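Local coordinates for peptide ABC transporter permease (Staphylococcus hominis, PDB 6EXS), which probably acts as a POT-family transporter that takes up peptides and binds a thioalcohol-conjugated dipeptide, a precursor of human body malodour, at residues A[52-55]-A[56-60]; A[109-112]-A[113-116]. All coordinates share one frame; numbering follows the deposited sequence.

Interaction 1. Residues A[52-55]-A[56-60]; sequences LGID and KTTAM
Asp-55 is the N-cap of helix 56-72, the membrane helix that follows the loop after helix 16-44, and its side chain accepts from Thr-58. One carboxylate oxygen does the capping. Asp-55 OD2 accepts from the backbone N of Thr-58 at 3.3 Å and from the hydroxyl OG1 of the same residue at 3.0 Å. The two donors reach OD2 differently: toward Thr-58 OG1, Asp-55 OD2 offers its anti lone pair, the one away from OD1, whereas the N-H arrives from above the carboxylate plane, 63° out of it. With CG of Asp-55 anti to its own backbone N (chi1 166°), the carboxylate is swung over the first turn, where it can meet a backbone N-H of that turn. OD2 also lies against Thr-57 CB. On Thr-58, OG1 stands anti to the carbonyl carbon and hence beside the backbone N, which lets both donors of Thr-58 meet the same oxygen. A negative group placed here would interact favourably with the helix dipole.

The first full helical turn is closed by Ala-59 N bonding to Asp-55 O at 2.9 Å, with an N-H...O angle of 160°. Just before the cap, Ile-54 lays its CG2 branch across Thr-58, 4.0 Å from Thr-58 CB and 4.3 Å from Ala-59 CB. This apolar link between the residue preceding the N-cap and the one four positions into the helix is a hydrophobic staple.

Around this corner, Ile-54 and Ala-59 touch Met-43 of helix 16-44, and Ile-54 also leans on helix 110-137. Lys-56 points its amine the other way, to a salt bridge with Glu-315 of helix 309-316; one turn on, Met-60 rests on Ile-311 of that helix and on Ile-455 of helix 455-458.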
ATOM      1  N   LEU A  52      12.220 -14.373 -15.063  1.00 37.70           N
ATOM      2  CA  LEU A  52      11.139 -14.780 -15.968  1.00 37.05           C
ATOM      3  C   LEU A  52      11.292 -14.236 -17.395  1.00 41.97           C
ATOM      4  O   LEU A  52      10.587 -14.696 -18.297  1.00 42.78           O
ATOM      5  CB  LEU A  52       9.744 -14.453 -15.391  1.00 35.67           C
ATOM      6  CG  LEU A  52       9.285 -15.265 -14.163  1.00 38.42           C
ATOM      7  CD1 LEU A  52       7.939 -14.745 -13.624  1.00 37.79           C
ATOM      8  CD2 LEU A  52       9.174 -16.752 -14.469  1.00 36.27           C
ATOM      9  N   GLY A  53      12.222 -13.302 -17.589  1.00 38.53           N
ATOM     10  CA  GLY A  53      12.523 -12.708 -18.885  1.00 39.52           C
ATOM     11  C   GLY A  53      11.408 -11.884 -19.494  1.00 45.79           C
ATOM     12  O   GLY A  53      11.372 -11.711 -20.710  1.00 47.04           O
ATOM     13  N   ILE A  54      10.495 -11.373 -18.656  1.00 43.45           N
ATOM     14  CA  ILE A  54       9.360 -10.516 -19.026  1.00 43.93           C
ATOM     15  C   ILE A  54       9.906  -9.133 -19.442  1.00 49.94           C
ATOM     16  O   ILE A  54      10.898  -8.660 -18.878  1.00 49.67           O
ATOM     17  CB  ILE A  54       8.359 -10.385 -17.811  1.00 45.27           C
ATOM     18  CG1 ILE A  54       7.754 -11.754 -17.420  1.00 45.68           C
ATOM     19  CG2 ILE A  54       7.239  -9.347 -18.058  1.00 44.93           C
ATOM     20  CD1 ILE A  54       7.085 -11.799 -15.998  1.00 50.78           C
ATOM     21  N   ASP A  55       9.229  -8.487 -20.402  1.00 47.78           N
ATOM     22  CA  ASP A  55       9.530  -7.139 -20.866  1.00 48.30           C
ATOM     23  C   ASP A  55       9.574  -6.214 -19.657  1.00 50.65           C
ATOM     24  O   ASP A  55       8.686  -6.280 -18.800  1.00 50.16           O
ATOM     25  CB  ASP A  55       8.431  -6.676 -21.848  1.00 51.68           C
ATOM     26  CG  ASP A  55       8.421  -5.191 -22.168  1.00 68.27           C
ATOM     27  OD1 ASP A  55       9.506  -4.638 -22.485  1.00 69.80           O
ATOM     28  OD2 ASP A  55       7.327  -4.589 -22.137  1.00 76.80           O
ATOM     29  N   LYS A  56      10.618  -5.375 -19.579  1.00 46.69           N
ATOM     30  CA  LYS A  56      10.838  -4.424 -18.484  1.00 45.01           C
ATOM     31  C   LYS A  56       9.595  -3.567 -18.175  1.00 48.76           C
ATOM     32  O   LYS A  56       9.203  -3.511 -17.023  1.00 48.35           O
ATOM     33  CB  LYS A  56      12.081  -3.556 -18.757  1.00 46.83           C
ATOM     34  CG  LYS A  56      12.797  -3.101 -17.495  1.00 58.06           C
ATOM     35  CD  LYS A  56      14.114  -2.402 -17.804  1.00 65.11           C
ATOM     36  CE  LYS A  56      13.943  -0.913 -18.007  1.00 77.60           C
ATOM     37  NZ  LYS A  56      15.151  -0.303 -18.623  1.00 88.84           N
ATOM     38  N   THR A  57       8.954  -2.966 -19.200  1.00 46.48           N
ATOM     39  CA  THR A  57       7.760  -2.127 -19.072  1.00 46.69           C
ATOM     40  C   THR A  57       6.594  -2.934 -18.501  1.00 52.22           C
ATOM     41  O   THR A  57       5.937  -2.460 -17.559  1.00 51.67           O
ATOM     42  CB  THR A  57       7.458  -1.407 -20.400  1.00 54.17           C
ATOM     43  OG1 THR A  57       8.454  -0.402 -20.589  1.00 56.06           O
ATOM     44  CG2 THR A  57       6.079  -0.753 -20.434  1.00 51.58           C
ATOM     45  N   THR A  58       6.374  -4.167 -19.030  1.00 48.73           N
ATOM     46  CA  THR A  58       5.319  -5.073 -18.549  1.00 47.23           C
ATOM     47  C   THR A  58       5.546  -5.444 -17.079  1.00 47.73           C
ATOM     48  O   THR A  58       4.587  -5.431 -16.314  1.00 47.69           O
ATOM     49  CB  THR A  58       5.155  -6.277 -19.475  1.00 51.83           C
ATOM     50  OG1 THR A  58       4.970  -5.788 -20.798  1.00 54.77           O
ATOM     51  CG2 THR A  58       3.971  -7.155 -19.096  1.00 47.75           C
ATOM     52  N   ALA A  59       6.808  -5.723 -16.684  1.00 41.26           N
ATOM     53  CA  ALA A  59       7.197  -6.049 -15.304  1.00 39.03           C
ATOM     54  C   ALA A  59       6.891  -4.869 -14.353  1.00 42.39           C
ATOM     55  O   ALA A  59       6.477  -5.085 -13.213  1.00 40.26           O
ATOM     56  CB  ALA A  59       8.683  -6.395 -15.252  1.00 39.24           C
ATOM     57  N   MET A  60       7.104  -3.625 -14.845  1.00 40.20           N
ATOM     58  CA  MET A  60       6.862  -2.363 -14.149  1.00 39.48           C
ATOM     59  C   MET A  60       5.356  -2.160 -13.958  1.00 40.82           C
ATOM     60  O   MET A  60       4.915  -1.860 -12.854  1.00 38.74           O
ATOM     61  CB  MET A  60       7.477  -1.188 -14.939  1.00 43.04           C
ATOM     62  CG  MET A  60       9.005  -1.130 -14.894  1.00 46.92           C
ATOM     63  SD  MET A  60       9.680   0.515 -15.280  1.00 51.95           S
ATOM     64  CE  MET A  60       9.486   0.568 -17.021  1.00 50.15           C
TER

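Interaction 2. Residues A[109-112]-A[113-116]; sequences FALF and GLFS. With OLC ((2R)-2,3-dihydroxypropyl (9Z)-octadec-9-enoate), chain E; OLC ((2R)-2,3-dihydroxypropyl (9Z)-octadec-9-enoate), chain N.
Ser-116 reaches back one turn to Phe-112, whose carbonyl oxygen takes two bonds from it: Ser-116 N gives to Phe-112 O at 2.9 Å and the hydroxyl OG gives to the same atom at 2.7 Å. The N-H comes nearly head-on, while OG stands between the backbone N and the carbonyl carbon of its residue (chi1 60°), folded against the helix, and approaches Phe-112 O from the flank. Its CB sits over one face of the Phe-112 ring, 4.1 Å above the plane and offset toward the rim.

This is the opening of helix 110-137, a membrane helix of the MFS fold. Phe-115 N to Leu-111 O is an almost straight bond, with an N-H...O angle of 175°. Gly-113 N instead meets Phe-109 O from well above the carbonyl plane. Phe-109 CB packs 3.5 Å from Gly-113 N, over the glycine backbone.

The Phe-115 ring is sandwiched: Leu-114 CD2 lies over one face, and C2 of the chain N monoolein over the opposite one. Leu-111 CD2 comes within 4.3 Å of Leu-114 CD2. The chain E monoolein follows the outer side of the helix, its glycerol carbon C21 3.7 Å from Leu-111 CB and its acyl carbon C11 3.7 Å from Phe-112 CZ. Inward, Leu-114 is seated on Leu-39 and Met-43 of helix 16-44, and with Leu-111 meets Leu-52 and Ile-54.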
ATOM      1  N   PHE A 109       6.896 -23.043 -11.259  1.00 48.51           N
ATOM      2  CA  PHE A 109       5.705 -22.911 -12.102  1.00 47.77           C
ATOM      3  C   PHE A 109       5.740 -21.718 -13.052  1.00 48.56           C
ATOM      4  O   PHE A 109       4.719 -21.407 -13.655  1.00 47.82           O
ATOM      5  CB  PHE A 109       4.424 -22.894 -11.235  1.00 49.43           C
ATOM      6  CG  PHE A 109       4.084 -24.160 -10.467  1.00 51.53           C
ATOM      7  CD1 PHE A 109       4.469 -25.411 -10.942  1.00 55.58           C
ATOM      8  CD2 PHE A 109       3.334 -24.102  -9.300  1.00 52.81           C
ATOM      9  CE1 PHE A 109       4.144 -26.572 -10.238  1.00 57.13           C
ATOM     10  CE2 PHE A 109       2.986 -25.268  -8.615  1.00 55.95           C
ATOM     11  CZ  PHE A 109       3.403 -26.492  -9.080  1.00 55.04           C
ATOM     12  N   ALA A 110       6.914 -21.072 -13.210  1.00 44.42           N
ATOM     13  CA  ALA A 110       7.155 -19.929 -14.106  1.00 43.97           C
ATOM     14  C   ALA A 110       6.013 -18.878 -14.106  1.00 47.41           C
ATOM     15  O   ALA A 110       5.724 -18.345 -13.043  1.00 46.00           O
ATOM     16  CB  ALA A 110       7.483 -20.413 -15.526  1.00 45.59           C
ATOM     17  N   LEU A 111       5.372 -18.581 -15.262  1.00 45.56           N
ATOM     18  CA  LEU A 111       4.308 -17.574 -15.349  1.00 45.58           C
ATOM     19  C   LEU A 111       3.033 -17.942 -14.582  1.00 50.94           C
ATOM     20  O   LEU A 111       2.393 -17.048 -14.024  1.00 50.34           O
ATOM     21  CB  LEU A 111       3.976 -17.194 -16.802  1.00 46.39           C
ATOM     22  CG  LEU A 111       5.026 -16.382 -17.590  1.00 50.63           C
ATOM     23  CD1 LEU A 111       4.461 -15.934 -18.941  1.00 51.34           C
ATOM     24  CD2 LEU A 111       5.519 -15.168 -16.813  1.00 50.93           C
ATOM     25  N   PHE A 112       2.688 -19.244 -14.514  1.00 48.69           N
ATOM     26  CA  PHE A 112       1.534 -19.713 -13.751  1.00 48.55           C
ATOM     27  C   PHE A 112       1.753 -19.407 -12.265  1.00 49.93           C
ATOM     28  O   PHE A 112       0.846 -18.876 -11.627  1.00 49.88           O
ATOM     29  CB  PHE A 112       1.251 -21.219 -13.971  1.00 52.13           C
ATOM     30  CG  PHE A 112       0.136 -21.746 -13.087  1.00 55.09           C
ATOM     31  CD1 PHE A 112      -1.194 -21.654 -13.485  1.00 59.50           C
ATOM     32  CD2 PHE A 112       0.414 -22.302 -11.839  1.00 57.62           C
ATOM     33  CE1 PHE A 112      -2.225 -22.115 -12.654  1.00 60.86           C
ATOM     34  CE2 PHE A 112      -0.618 -22.760 -11.011  1.00 60.93           C
ATOM     35  CZ  PHE A 112      -1.930 -22.668 -11.426  1.00 59.50           C
ATOM     36  N   GLY A 113       2.945 -19.737 -11.751  1.00 44.05           N
ATOM     37  CA  GLY A 113       3.348 -19.506 -10.365  1.00 41.83           C
ATOM     38  C   GLY A 113       3.319 -18.049  -9.968  1.00 44.68           C
ATOM     39  O   GLY A 113       3.024 -17.738  -8.815  1.00 43.26           O
ATOM     40  N   LEU A 114       3.597 -17.141 -10.928  1.00 41.65           N
ATOM     41  CA  LEU A 114       3.569 -15.698 -10.711  1.00 40.44           C
ATOM     42  C   LEU A 114       2.139 -15.179 -10.635  1.00 43.72           C
ATOM     43  O   LEU A 114       1.793 -14.521  -9.651  1.00 42.14           O
ATOM     44  CB  LEU A 114       4.388 -14.952 -11.790  1.00 40.98           C
ATOM     45  CG  LEU A 114       4.164 -13.436 -11.950  1.00 45.36           C
ATOM     46  CD1 LEU A 114       4.793 -12.654 -10.830  1.00 44.55           C
ATOM     47  CD2 LEU A 114       4.693 -12.946 -13.275  1.00 48.25           C
ATOM     48  N   PHE A 115       1.298 -15.473 -11.652  1.00 42.10           N
ATOM     49  CA  PHE A 115      -0.086 -14.972 -11.642  1.00 42.06           C
ATOM     50  C   PHE A 115      -0.973 -15.652 -10.565  1.00 44.53           C
ATOM     51  O   PHE A 115      -1.802 -14.960  -9.972  1.00 43.02           O
ATOM     52  CB  PHE A 115      -0.718 -14.992 -13.043  1.00 44.97           C
ATOM     53  CG  PHE A 115      -0.056 -13.990 -13.972  1.00 47.03           C
ATOM     54  CD1 PHE A 115      -0.324 -12.628 -13.862  1.00 50.08           C
ATOM     55  CD2 PHE A 115       0.858 -14.406 -14.935  1.00 50.38           C
ATOM     56  CE1 PHE A 115       0.313 -11.699 -14.704  1.00 51.52           C
ATOM     57  CE2 PHE A 115       1.494 -13.478 -15.776  1.00 53.42           C
ATOM     58  CZ  PHE A 115       1.219 -12.131 -15.654  1.00 51.13           C
ATOM     59  N   SER A 116      -0.751 -16.952 -10.255  1.00 41.04           N
ATOM     60  CA  SER A 116      -1.498 -17.642  -9.195  1.00 40.93           C
ATOM     61  C   SER A 116      -1.133 -17.087  -7.814  1.00 46.00           C
ATOM     62  O   SER A 116      -2.010 -16.945  -6.958  1.00 47.08           O
ATOM     63  CB  SER A 116      -1.273 -19.146  -9.250  1.00 44.69           C
ATOM     64  OG  SER A 116       0.099 -19.450  -9.080  1.00 53.69           O
TER
HETATM   65  C10 OLC E 504      -5.580 -20.951  -8.890  1.00 74.22           C
HETATM   66  C9  OLC E 504      -5.965 -19.787  -9.393  1.00 73.26           C
HETATM   67  C11 OLC E 504      -4.171 -21.465  -8.772  1.00 75.21           C
HETATM   68  C8  OLC E 504      -5.084 -18.715  -9.964  1.00 72.82           C
HETATM   69  C24 OLC E 504       0.740 -18.882 -19.708  1.00 89.85           C
HETATM   70  C12 OLC E 504      -4.050 -22.806  -8.052  1.00 76.58           C
HETATM   71  C7  OLC E 504      -5.437 -18.325 -11.397  1.00 73.12           C
HETATM   72  C13 OLC E 504      -2.610 -23.224  -7.786  1.00 76.55           C
HETATM   73  C6  OLC E 504      -4.328 -17.579 -12.129  1.00 73.54           C
HETATM   74  C5  OLC E 504      -3.282 -18.474 -12.786  1.00 74.71           C
HETATM   75  C4  OLC E 504      -3.633 -18.929 -14.198  1.00 77.25           C
HETATM   76  C3  OLC E 504      -3.207 -17.970 -15.303  1.00 79.49           C
HETATM   77  C2  OLC E 504      -1.801 -18.246 -15.831  1.00 81.60           C
HETATM   78  C21 OLC E 504       0.578 -16.791 -18.273  1.00 86.64           C
HETATM   79  C1  OLC E 504      -1.317 -17.280 -16.876  1.00 83.61           C
HETATM   80  C22 OLC E 504       0.584 -17.374 -19.673  1.00 88.98           C
HETATM   81  O19 OLC E 504      -1.896 -16.281 -17.221  1.00 84.00           O
HETATM   82  O25 OLC E 504       2.061 -19.286 -19.361  1.00 89.26           O
HETATM   83  O23 OLC E 504      -0.602 -16.977 -20.366  1.00 90.03           O
HETATM   84  O20 OLC E 504      -0.139 -17.677 -17.377  1.00 85.36           O
HETATM   85  C24 OLC N 513       2.951 -11.694 -19.307  1.00 70.18           C
HETATM   86  C5  OLC N 513      -4.748 -13.833 -15.546  1.00 75.62           C
HETATM   87  C4  OLC N 513      -3.827 -12.722 -16.027  1.00 75.03           C
HETATM   88  C3  OLC N 513      -3.029 -13.089 -17.266  1.00 75.13           C
HETATM   89  C2  OLC N 513      -2.102 -11.980 -17.751  1.00 74.83           C
HETATM   90  C21 OLC N 513       0.618 -11.746 -20.261  1.00 72.42           C
HETATM   91  C1  OLC N 513      -1.291 -12.365 -18.958  1.00 75.04           C
HETATM   92  C22 OLC N 513       1.886 -12.524 -19.985  1.00 71.62           C
HETATM   93  O19 OLC N 513      -1.611 -13.210 -19.755  1.00 76.87           O
HETATM   94  O25 OLC N 513       3.592 -10.839 -20.242  1.00 70.82           O
HETATM   95  O23 OLC N 513       1.611 -13.696 -19.216  1.00 72.43           O
HETATM   96  O20 OLC N 513      -0.158 -11.647 -19.041  1.00 72.75           O

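Overall arrangement
The two contacts are helix starts set side by side, their centres about 14 Å apart, and they meet through aliphatic side chains. Leu-52 CD1 of the 52-55 loop lies 3.7 Å from Leu-114 CD2, and Ile-54 CD1 is 3.8 Å from Leu-111 CD2. Both border bound monoolein, interaction 1 at Thr-58 and interaction 2 along Leu-111, Phe-112 and Phe-115, while interaction 1 also reaches helix 309-316 through Lys-56 and Met-60. By the usual MFS topology both probably lie near the extracellular ends of their helices. Neither contains a residue of the thioalcohol-peptide pocket. The link to that site is indirect: helix 16-44, which both contacts touch through Met-43, also carries the pocket residue Tyr-33.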